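Local coordinates for uncharacterized protein AF_0941 (Archaeoglobus fulgidus, PDB 1YOZ) that is of unknown function but folds into an all-helical AF0941-like domain, found here as an assembly of two copies, at residues E25-L30 / K89-E94; K33-M38 / N103-Y108; E45-Y50 / R62-L67. One frame throughout, in Å; residues are numbered along the deposited sequence.

Contact 1 of 3, residues E25-L30 / K89-E94; sequences EADKLL and KGFKIE
Ile93 packs against Ala26, Asp27 and Leu30, and joins the short helix 26-29 to an irregular loop. That loop leaves helix 75-88 through a Schellman motif at Gly90 and leads on to helix 99-113. The tight part is made by the two methyl ends of Ile93. Its CD1 lies 4.1 Å from Ala26 CB and 3.8 Å from the backbone N of Asp27. The chain of Ile93 is bent at its second torsion (chi2 -74°), which brings CD1 to Ala26 and the backbone of Asp27. The CG2 of Ile93 reaches Leu30, just past the helix, 4.2 Å from Leu30 CD1. Ala86 of helix 75-88 also touches Ile93, and Leu82 of the same helix touches Leu30, so this part is buried. The looser part lies around Asp27 and Phe91. Asp27 CB meets Phe91 CE2 at 3.9 Å, in an oblique approach to the ring. Phe91 also rests on Val23 and Glu24. With chi1 at -164°, the carboxylate of Asp27 swings away from its own N, and OD1 passes 3.9 Å from Ile93 CG2. This oxygen has its charged partner in Lys95, with which it forms a salt bridge. On either side of Ile93 in sequence the loop carries exposed residues, which pair with each other: Lys92 NZ meets Glu94 OE2 on its syn side at 2.7 Å, 16° out of the carboxylate plane.

Contact 2 of 3, residues K33-M38 / N103-Y108; sequences KNIFEM and NEIALY
Glu104 O accepts a hydrogen bond from the backbone N of Tyr108 at 2.9 Å, and Phe36 CZ comes up to the same oxygen at 3.7 Å. The helical bond thus sits against an aromatic ring from the other helix. Phe36 carries most of the contact. Its CG is anti to the backbone N (chi1 -157°), and this carries the ring across to helix 99-113, where three residues meet it. Ile105 covers one face. Its CG1 is 3.6 Å from Phe36 CG, offset toward the rim, and makes a CH-pi contact. Glu104 lies by the rim: its CB is 3.7 Å from Phe36 CE1, and its OE1 stands at the ring edge, in the ring plane. On the Tyr108 side, Phe36 CE2 is 4.0 Å from Tyr108 CB. The two rings form an offset edge-to-face pair, with the edge of Phe36 toward the face of Tyr108 and the planes at 81°. Arg40, one turn on, makes a cation-pi contact with Phe36. On the inner side the two isoleucines meet directly. Ile105 CD1 touches Ile35 CG2 at 4.0 Å, the two side chains crossing at about a right angle. Leu75 of helix 75-88 meets both, and Val71 of helix 57-73 meets Ile105. Glu104 marks the exposed side. The axes of 33-38 and 103-108 lie 10.3 Å apart at 11°, a near-parallel helix pair within an all-helical bundle.

Contact 3 of 3, residues E45-Y50 / R62-L67; sequences EILNLY and RNFYLL
Ile46 points from helix 32-51 into the angle between Asn63, Phe64 and Leu67 of helix 57-73. Its CB already touches the far end of the Phe64 ring, 4.0 Å from Phe64 CZ. From there the side chain forks. The CG2 branch is anti to the backbone N and lies over one face of the ring, offset toward the rim, 3.5 Å from Phe64 CZ. This is a CH-pi contact. The CG1 branch runs to the amide of Asn63 and passes 3.5 Å from Asn63 OD1. At the tip, Ile46 CD1 meets Asn63 ND2 at 3.7 Å. The same Ile46 CD1 lies 4.0 Å from Leu67 CD2. The two helices are consecutive in the chain and form an antiparallel helical hairpin, the axes of 45-50 and 62-67 lying 11.1 Å apart at 167°. With an alanine at Ile46, the face of Phe64 would probably lose its CH-pi partner, and a gap is likely to open beside Leu67 CD2. The amide of Asn63 gives Ile46 only van der Waals contact. Its OD1 instead accepts a hydrogen bond from the backbone N of Ile6, which ties the N-terminal loop to the hairpin and helps fix the amide. Leu47 supplies a second, edgewise contact to the ring, its CG 3.9 Å from Phe64 CZ and near the ring plane. Val112 of helix 99-113 touches both Leu47 and Phe64. On another side of helix 57-73, Arg62 NE forms a salt bridge with Asp11 of the second subunit, while Leu66 CD1 sits over the centre of the Arg62 guanidinium.

Overall arrangement
Contacts 2 and 3 both use helix 32-51. It runs nearly parallel to helix 99-113 in contact 2 and antiparallel to helix 57-73 in contact 3. Their centres are about 15 Å apart, and contact 2 lies closer to the centre of the chain. Even so, contact 2 is only partly buried, with an acidic residue at its rim. Contact 3 is buried, and other residues of its own segments touch the second subunit. Contact 1 joins a short helix to a loop. It is buried between the segments but has charged residues outside. It touches contact 2 through the hydrogen bond of Asn34 ND2 to Lys28 O. Contacts 1 and 3 lie on opposite sides of the chain's centre. Aromatic rings serve all three.

Contact 1 of 3, residues E25-L30 / K89-E94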
loop_
_atom_site.group_PDB
_atom_site.type_symbol
_atom_site.label_atom_id
_atom_site.label_comp_id
_atom_site.label_asym_id
_atom_site.label_seq_id
_atom_site.Cartn_x
_atom_site.Cartn_y
_atom_site.Cartn_z
ATOM N N GLU B 25 -19.072 4.543 -10.875
ATOM C CA GLU B 25 -18.216 5.473 -10.114
ATOM C C GLU B 25 -16.766 5.531 -10.607
ATOM O O GLU B 25 -16.015 6.432 -10.223
ATOM C CB GLU B 25 -18.287 5.168 -8.610
ATOM C CG GLU B 25 -19.668 5.526 -8.043
ATOM C CD GLU B 25 -19.739 5.600 -6.512
ATOM O OE1 GLU B 25 -18.696 5.704 -5.820
ATOM O OE2 GLU B 25 -20.878 5.569 -6.000
ATOM N N ALA B 26 -16.395 4.573 -11.454
ATOM C CA ALA B 26 -15.074 4.521 -12.034
ATOM C C ALA B 26 -14.778 5.774 -12.877
ATOM O O ALA B 26 -13.695 6.374 -12.757
ATOM C CB ALA B 26 -14.881 3.233 -12.866
ATOM N N ASP B 27 -15.735 6.171 -13.703
ATOM C CA ASP B 27 -15.594 7.345 -14.550
ATOM C C ASP B 27 -15.179 8.614 -13.753
ATOM O O ASP B 27 -14.272 9.361 -14.150
ATOM C CB ASP B 27 -16.916 7.560 -15.306
ATOM C CG ASP B 27 -16.776 8.494 -16.477
ATOM O OD1 ASP B 27 -15.888 8.276 -17.321
ATOM O OD2 ASP B 27 -17.570 9.458 -16.561
ATOM N N LYS B 28 -15.793 8.838 -12.604
ATOM C CA LYS B 28 -15.404 9.991 -11.794
ATOM C C LYS B 28 -14.044 9.795 -11.130
ATOM O O LYS B 28 -13.224 10.738 -11.053
ATOM C CB LYS B 28 -16.452 10.320 -10.727
ATOM C CG LYS B 28 -15.909 11.222 -9.602
ATOM C CD LYS B 28 -17.014 11.694 -8.674
ATOM C CE LYS B 28 -16.471 12.453 -7.473
ATOM N NZ LYS B 28 -17.566 12.668 -6.450
ATOM N N LEU B 29 -13.809 8.580 -10.647
ATOM C CA LEU B 29 -12.540 8.281 -10.013
ATOM C C LEU B 29 -11.337 8.494 -10.973
ATOM O O LEU B 29 -10.285 8.956 -10.542
ATOM C CB LEU B 29 -12.549 6.880 -9.383
ATOM C CG LEU B 29 -11.311 6.413 -8.603
ATOM C CD1 LEU B 29 -10.979 7.279 -7.400
ATOM C CD2 LEU B 29 -11.504 4.972 -8.191
ATOM N N LEU B 30 -11.540 8.215 -12.268
ATOM C CA LEU B 30 -10.462 8.175 -13.255
ATOM C C LEU B 30 -10.298 9.439 -14.076
ATOM O O LEU B 30 -9.565 9.447 -15.086
ATOM C CB LEU B 30 -10.662 6.996 -14.179
ATOM C CG LEU B 30 -10.620 5.632 -13.505
ATOM C CD1 LEU B 30 -11.013 4.532 -14.512
ATOM C CD2 LEU B 30 -9.306 5.352 -12.871
ATOM N N LYS B 89 -16.860 -5.333 -17.267
ATOM C CA LYS B 89 -18.179 -5.147 -16.669
ATOM C C LYS B 89 -19.192 -4.388 -17.534
ATOM O O LYS B 89 -20.381 -4.387 -17.219
ATOM C CB LYS B 89 -18.060 -4.578 -15.237
ATOM C CG LYS B 89 -17.159 -5.468 -14.345
ATOM C CD LYS B 89 -17.868 -5.927 -13.094
ATOM C CE LYS B 89 -17.361 -7.282 -12.654
ATOM N NZ LYS B 89 -17.943 -8.416 -13.418
ATOM N N GLY B 90 -18.746 -3.772 -18.626
ATOM C CA GLY B 90 -19.683 -3.138 -19.592
ATOM C C GLY B 90 -19.844 -1.624 -19.577
ATOM O O GLY B 90 -20.778 -1.087 -20.193
ATOM N N PHE B 91 -18.942 -0.937 -18.871
ATOM C CA PHE B 91 -18.950 0.527 -18.710
ATOM C C PHE B 91 -17.569 1.023 -19.137
ATOM O O PHE B 91 -16.812 1.570 -18.321
ATOM C CB PHE B 91 -19.168 0.896 -17.234
ATOM C CG PHE B 91 -19.514 2.362 -16.993
ATOM C CD1 PHE B 91 -20.748 2.713 -16.446
ATOM C CD2 PHE B 91 -18.602 3.386 -17.287
ATOM C CE1 PHE B 91 -21.072 4.054 -16.203
ATOM C CE2 PHE B 91 -18.913 4.724 -17.063
ATOM C CZ PHE B 91 -20.145 5.061 -16.517
ATOM N N LYS B 92 -17.223 0.801 -20.405
ATOM C CA LYS B 92 -15.917 1.210 -20.915
ATOM C C LYS B 92 -15.648 2.696 -20.656
ATOM O O LYS B 92 -16.516 3.538 -20.834
ATOM C CB LYS B 92 -15.795 0.851 -22.399
ATOM C CG LYS B 92 -14.450 1.154 -23.056
ATOM C CD LYS B 92 -14.505 0.694 -24.512
ATOM C CE LYS B 92 -13.122 0.757 -25.142
ATOM N NZ LYS B 92 -12.826 2.160 -25.528
ATOM N N ILE B 93 -14.429 3.003 -20.230
ATOM C CA ILE B 93 -14.059 4.365 -19.853
ATOM C C ILE B 93 -13.196 5.014 -20.927
ATOM O O ILE B 93 -12.268 4.394 -21.435
ATOM C CB ILE B 93 -13.269 4.383 -18.500
ATOM C CG1 ILE B 93 -13.972 3.540 -17.437
ATOM C CG2 ILE B 93 -12.990 5.838 -18.036
ATOM C CD1 ILE B 93 -15.213 4.148 -16.865
ATOM N N GLU B 94 -13.507 6.259 -21.265
ATOM C CA GLU B 94 -12.803 6.957 -22.348
ATOM C C GLU B 94 -12.009 8.067 -21.695
ATOM O O GLU B 94 -12.179 9.244 -22.032
ATOM C CB GLU B 94 -13.769 7.544 -23.414
ATOM C CG GLU B 94 -14.721 6.515 -24.069
ATOM C CD GLU B 94 -13.974 5.439 -24.836
ATOM O OE1 GLU B 94 -12.929 5.755 -25.443
ATOM O OE2 GLU B 94 -14.424 4.276 -24.837
#

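Contact 2 of 3, residues K33-M38 / N103-Y108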
loop_
_atom_site.group_PDB
_atom_site.type_symbol
_atom_site.label_atom_id
_atom_site.label_comp_id
_atom_site.label_asym_id
_atom_site.label_seq_id
_atom_site.Cartn_x
_atom_site.Cartn_y
_atom_site.Cartn_z
ATOM N N LYS B 33 -7.927 15.150 -13.229
ATOM C CA LYS B 33 -8.087 16.292 -12.334
ATOM C C LYS B 33 -8.571 15.859 -10.962
ATOM O O LYS B 33 -8.072 16.339 -9.936
ATOM C CB LYS B 33 -9.049 17.356 -12.914
ATOM C CG LYS B 33 -9.025 18.717 -12.169
ATOM C CD LYS B 33 -7.633 19.450 -12.253
ATOM C CE LYS B 33 -6.705 19.215 -11.023
ATOM N NZ LYS B 33 -5.266 19.685 -11.297
ATOM N N ASN B 34 -9.563 14.963 -10.911
ATOM C CA ASN B 34 -10.080 14.527 -9.581
ATOM C C ASN B 34 -8.980 13.746 -8.821
ATOM O O ASN B 34 -8.874 13.792 -7.600
ATOM C CB ASN B 34 -11.309 13.600 -9.740
ATOM C CG ASN B 34 -12.564 14.338 -10.236
ATOM O OD1 ASN B 34 -12.620 15.564 -10.216
ATOM N ND2 ASN B 34 -13.568 13.572 -10.693
ATOM N N ILE B 35 -8.210 12.980 -9.582
ATOM C CA ILE B 35 -7.097 12.188 -9.020
ATOM C C ILE B 35 -6.118 13.125 -8.320
ATOM O O ILE B 35 -5.872 13.000 -7.118
ATOM C CB ILE B 35 -6.411 11.311 -10.109
ATOM C CG1 ILE B 35 -7.408 10.289 -10.656
ATOM C CG2 ILE B 35 -5.180 10.563 -9.555
ATOM C CD1 ILE B 35 -6.794 9.286 -11.640
ATOM N N PHE B 36 -5.619 14.124 -9.046
ATOM C CA PHE B 36 -4.703 15.090 -8.429
ATOM C C PHE B 36 -5.329 15.712 -7.174
ATOM O O PHE B 36 -4.735 15.698 -6.101
ATOM C CB PHE B 36 -4.298 16.134 -9.469
ATOM C CG PHE B 36 -2.988 16.854 -9.177
ATOM C CD1 PHE B 36 -2.189 17.285 -10.246
ATOM C CD2 PHE B 36 -2.579 17.136 -7.873
ATOM C CE1 PHE B 36 -0.980 17.977 -10.020
ATOM C CE2 PHE B 36 -1.398 17.834 -7.629
ATOM C CZ PHE B 36 -0.588 18.257 -8.706
ATOM N N GLU B 37 -6.575 16.199 -7.255
ATOM C CA GLU B 37 -7.210 16.778 -6.055
ATOM C C GLU B 37 -7.354 15.805 -4.879
ATOM O O GLU B 37 -7.179 16.189 -3.720
ATOM C CB GLU B 37 -8.547 17.486 -6.410
ATOM C CG GLU B 37 -9.221 18.145 -5.215
ATOM C CD GLU B 37 -10.654 18.619 -5.554
ATOM O OE1 GLU B 37 -10.854 19.104 -6.711
ATOM O OE2 GLU B 37 -11.567 18.499 -4.674
ATOM N N MET B 38 -7.601 14.520 -5.173
ATOM C CA MET B 38 -7.698 13.463 -4.167
ATOM C C MET B 38 -6.390 13.295 -3.407
ATOM O O MET B 38 -6.396 13.255 -2.205
ATOM C CB MET B 38 -8.024 12.107 -4.850
ATOM C CG MET B 38 -9.095 11.281 -4.178
ATOM S SD MET B 38 -9.449 9.763 -5.045
ATOM C CE MET B 38 -9.957 10.367 -6.573
ATOM N N ASN B 103 3.794 12.640 -12.716
ATOM C CA ASN B 103 4.967 13.386 -12.236
ATOM C C ASN B 103 4.593 14.545 -11.337
ATOM O O ASN B 103 5.245 14.748 -10.321
ATOM C CB ASN B 103 5.924 13.840 -13.375
ATOM C CG ASN B 103 6.330 12.689 -14.281
ATOM O OD1 ASN B 103 6.200 11.532 -13.912
ATOM N ND2 ASN B 103 6.825 13.005 -15.479
ATOM N N GLU B 104 3.576 15.329 -11.711
ATOM C CA GLU B 104 3.240 16.517 -10.910
ATOM C C GLU B 104 2.648 16.152 -9.545
ATOM O O GLU B 104 2.832 16.888 -8.601
ATOM C CB GLU B 104 2.256 17.435 -11.623
ATOM C CG GLU B 104 2.857 18.270 -12.751
ATOM C CD GLU B 104 1.852 18.532 -13.871
ATOM O OE1 GLU B 104 0.625 18.601 -13.585
ATOM O OE2 GLU B 104 2.298 18.675 -15.043
ATOM N N ILE B 105 1.897 15.052 -9.472
ATOM C CA ILE B 105 1.336 14.572 -8.162
ATOM C C ILE B 105 2.497 14.156 -7.239
ATOM O O ILE B 105 2.579 14.584 -6.095
ATOM C CB ILE B 105 0.352 13.397 -8.381
ATOM C CG1 ILE B 105 -0.917 13.850 -9.138
ATOM C CG2 ILE B 105 -0.100 12.810 -7.072
ATOM C CD1 ILE B 105 -1.734 12.661 -9.727
ATOM N N ALA B 106 3.432 13.352 -7.765
ATOM C CA ALA B 106 4.610 12.892 -6.969
ATOM C C ALA B 106 5.356 14.082 -6.448
ATOM O O ALA B 106 5.736 14.158 -5.267
ATOM C CB ALA B 106 5.548 12.055 -7.817
ATOM N N LEU B 107 5.605 15.013 -7.366
ATOM C CA LEU B 107 6.338 16.217 -7.052
ATOM C C LEU B 107 5.590 17.047 -6.004
ATOM O O LEU B 107 6.202 17.602 -5.093
ATOM C CB LEU B 107 6.614 17.019 -8.348
ATOM C CG LEU B 107 7.851 16.594 -9.174
ATOM C CD1 LEU B 107 7.932 17.414 -10.502
ATOM C CD2 LEU B 107 9.150 16.694 -8.380
ATOM N N TYR B 108 4.272 17.151 -6.139
ATOM C CA TYR B 108 3.443 17.820 -5.100
ATOM C C TYR B 108 3.587 17.168 -3.710
ATOM O O TYR B 108 3.683 17.851 -2.682
ATOM C CB TYR B 108 1.944 17.856 -5.514
ATOM C CG TYR B 108 1.050 18.546 -4.509
ATOM C CD1 TYR B 108 0.652 19.878 -4.697
ATOM C CD2 TYR B 108 0.611 17.883 -3.360
ATOM C CE1 TYR B 108 -0.141 20.522 -3.770
ATOM C CE2 TYR B 108 -0.198 18.508 -2.429
ATOM C CZ TYR B 108 -0.590 19.838 -2.635
ATOM O OH TYR B 108 -1.395 20.480 -1.680
#

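Contact 3 of 3, residues E45-Y50 / R62-L67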
loop_
_atom_site.group_PDB
_atom_site.type_symbol
_atom_site.label_atom_id
_atom_site.label_comp_id
_atom_site.label_asym_id
_atom_site.label_seq_id
_atom_site.Cartn_x
_atom_site.Cartn_y
_atom_site.Cartn_z
ATOM N N GLU B 45 -5.112 15.761 4.853
ATOM C CA GLU B 45 -5.594 14.924 5.984
ATOM C C GLU B 45 -4.418 14.408 6.815
ATOM O O GLU B 45 -4.419 14.459 8.080
ATOM C CB GLU B 45 -6.457 13.726 5.499
ATOM C CG GLU B 45 -6.983 12.936 6.649
ATOM C CD GLU B 45 -8.078 11.900 6.298
ATOM O OE1 GLU B 45 -8.413 11.708 5.093
ATOM O OE2 GLU B 45 -8.588 11.273 7.265
ATOM N N ILE B 46 -3.395 13.911 6.102
ATOM C CA ILE B 46 -2.198 13.358 6.741
ATOM C C ILE B 46 -1.477 14.446 7.573
ATOM O O ILE B 46 -1.136 14.266 8.769
ATOM C CB ILE B 46 -1.219 12.794 5.657
ATOM C CG1 ILE B 46 -1.869 11.579 4.941
ATOM C CG2 ILE B 46 0.141 12.419 6.258
ATOM C CD1 ILE B 46 -1.316 11.293 3.553
ATOM N N LEU B 47 -1.252 15.574 6.926
ATOM C CA LEU B 47 -0.658 16.703 7.643
ATOM C C LEU B 47 -1.459 17.043 8.901
ATOM O O LEU B 47 -0.860 17.202 9.951
ATOM C CB LEU B 47 -0.439 17.892 6.722
ATOM C CG LEU B 47 0.916 17.907 6.004
ATOM C CD1 LEU B 47 0.940 19.036 5.022
ATOM C CD2 LEU B 47 2.054 18.079 6.993
ATOM N N ASN B 48 -2.795 17.054 8.820
ATOM C CA ASN B 48 -3.646 17.338 10.007
ATOM C C ASN B 48 -3.643 16.331 11.156
ATOM O O ASN B 48 -3.788 16.711 12.335
ATOM C CB ASN B 48 -5.078 17.705 9.594
ATOM C CG ASN B 48 -5.146 19.032 8.895
ATOM O OD1 ASN B 48 -4.177 19.806 8.918
ATOM N ND2 ASN B 48 -6.275 19.308 8.238
ATOM N N LEU B 49 -3.457 15.039 10.846
ATOM C CA LEU B 49 -3.199 14.039 11.883
ATOM C C LEU B 49 -1.925 14.344 12.673
ATOM O O LEU B 49 -1.829 14.124 13.909
ATOM C CB LEU B 49 -3.066 12.652 11.228
ATOM C CG LEU B 49 -4.333 12.092 10.613
ATOM C CD1 LEU B 49 -4.035 10.623 10.112
ATOM C CD2 LEU B 49 -5.395 12.022 11.632
ATOM N N TYR B 50 -0.923 14.831 11.958
ATOM C CA TYR B 50 0.327 15.174 12.617
ATOM C C TYR B 50 -0.015 16.410 13.484
ATOM O O TYR B 50 0.136 16.395 14.693
ATOM C CB TYR B 50 1.395 15.501 11.582
ATOM C CG TYR B 50 2.680 16.066 12.147
ATOM C CD1 TYR B 50 3.463 15.328 13.023
ATOM C CD2 TYR B 50 3.097 17.338 11.804
ATOM C CE1 TYR B 50 4.613 15.849 13.546
ATOM C CE2 TYR B 50 4.249 17.868 12.319
ATOM C CZ TYR B 50 5.009 17.115 13.182
ATOM O OH TYR B 50 6.190 17.646 13.691
ATOM N N ARG B 62 6.232 7.893 7.074
ATOM C CA ARG B 62 5.923 6.602 6.445
ATOM C C ARG B 62 4.756 6.732 5.463
ATOM O O ARG B 62 4.878 6.368 4.313
ATOM C CB ARG B 62 5.620 5.617 7.572
ATOM C CG ARG B 62 5.560 4.159 7.140
ATOM C CD ARG B 62 4.131 3.743 6.888
ATOM N NE ARG B 62 4.065 2.300 6.682
ATOM C CZ ARG B 62 2.960 1.567 6.778
ATOM N NH1 ARG B 62 1.787 2.154 7.025
ATOM N NH2 ARG B 62 3.035 0.252 6.541
ATOM N N ASN B 63 3.631 7.332 5.879
ATOM C CA ASN B 63 2.513 7.521 4.935
ATOM C C ASN B 63 2.901 8.303 3.664
ATOM O O ASN B 63 2.472 7.976 2.555
ATOM C CB ASN B 63 1.336 8.214 5.670
ATOM C CG ASN B 63 -0.020 8.092 4.946
ATOM O OD1 ASN B 63 -1.048 8.246 5.601
ATOM N ND2 ASN B 63 -0.039 7.825 3.628
ATOM N N PHE B 64 3.696 9.349 3.817
ATOM C CA PHE B 64 4.056 10.160 2.652
ATOM C C PHE B 64 5.015 9.369 1.769
ATOM O O PHE B 64 4.919 9.454 0.567
ATOM C CB PHE B 64 4.760 11.455 3.086
ATOM C CG PHE B 64 3.812 12.541 3.540
ATOM C CD1 PHE B 64 2.750 12.930 2.738
ATOM C CD2 PHE B 64 4.027 13.188 4.759
ATOM C CE1 PHE B 64 1.890 13.923 3.143
ATOM C CE2 PHE B 64 3.159 14.201 5.204
ATOM C CZ PHE B 64 2.096 14.575 4.379
ATOM N N TYR B 65 5.931 8.602 2.365
ATOM C CA TYR B 65 6.822 7.727 1.556
ATOM C C TYR B 65 6.026 6.699 0.745
ATOM O O TYR B 65 6.212 6.533 -0.464
ATOM C CB TYR B 65 7.815 7.029 2.448
ATOM C CG TYR B 65 8.817 6.233 1.638
ATOM C CD1 TYR B 65 9.869 6.873 0.950
ATOM C CD2 TYR B 65 8.743 4.853 1.603
ATOM C CE1 TYR B 65 10.818 6.093 0.185
ATOM C CE2 TYR B 65 9.686 4.073 0.856
ATOM C CZ TYR B 65 10.700 4.695 0.168
ATOM O OH TYR B 65 11.586 3.895 -0.501
ATOM N N LEU B 66 5.088 6.034 1.388
ATOM C CA LEU B 66 4.264 5.066 0.672
ATOM C C LEU B 66 3.392 5.755 -0.376
ATOM O O LEU B 66 3.141 5.205 -1.456
ATOM C CB LEU B 66 3.386 4.249 1.656
ATOM C CG LEU B 66 3.989 3.279 2.699
ATOM C CD1 LEU B 66 2.932 2.455 3.428
ATOM C CD2 LEU B 66 4.917 2.379 1.957
ATOM N N LEU B 67 2.897 6.940 -0.063
ATOM C CA LEU B 67 1.982 7.625 -0.966
ATOM C C LEU B 67 2.757 8.128 -2.195
ATOM O O LEU B 67 2.323 7.990 -3.328
ATOM C CB LEU B 67 1.277 8.796 -0.202
ATOM C CG LEU B 67 0.035 9.365 -0.872
ATOM C CD1 LEU B 67 -1.133 8.404 -0.799
ATOM C CD2 LEU B 67 -0.354 10.744 -0.303
#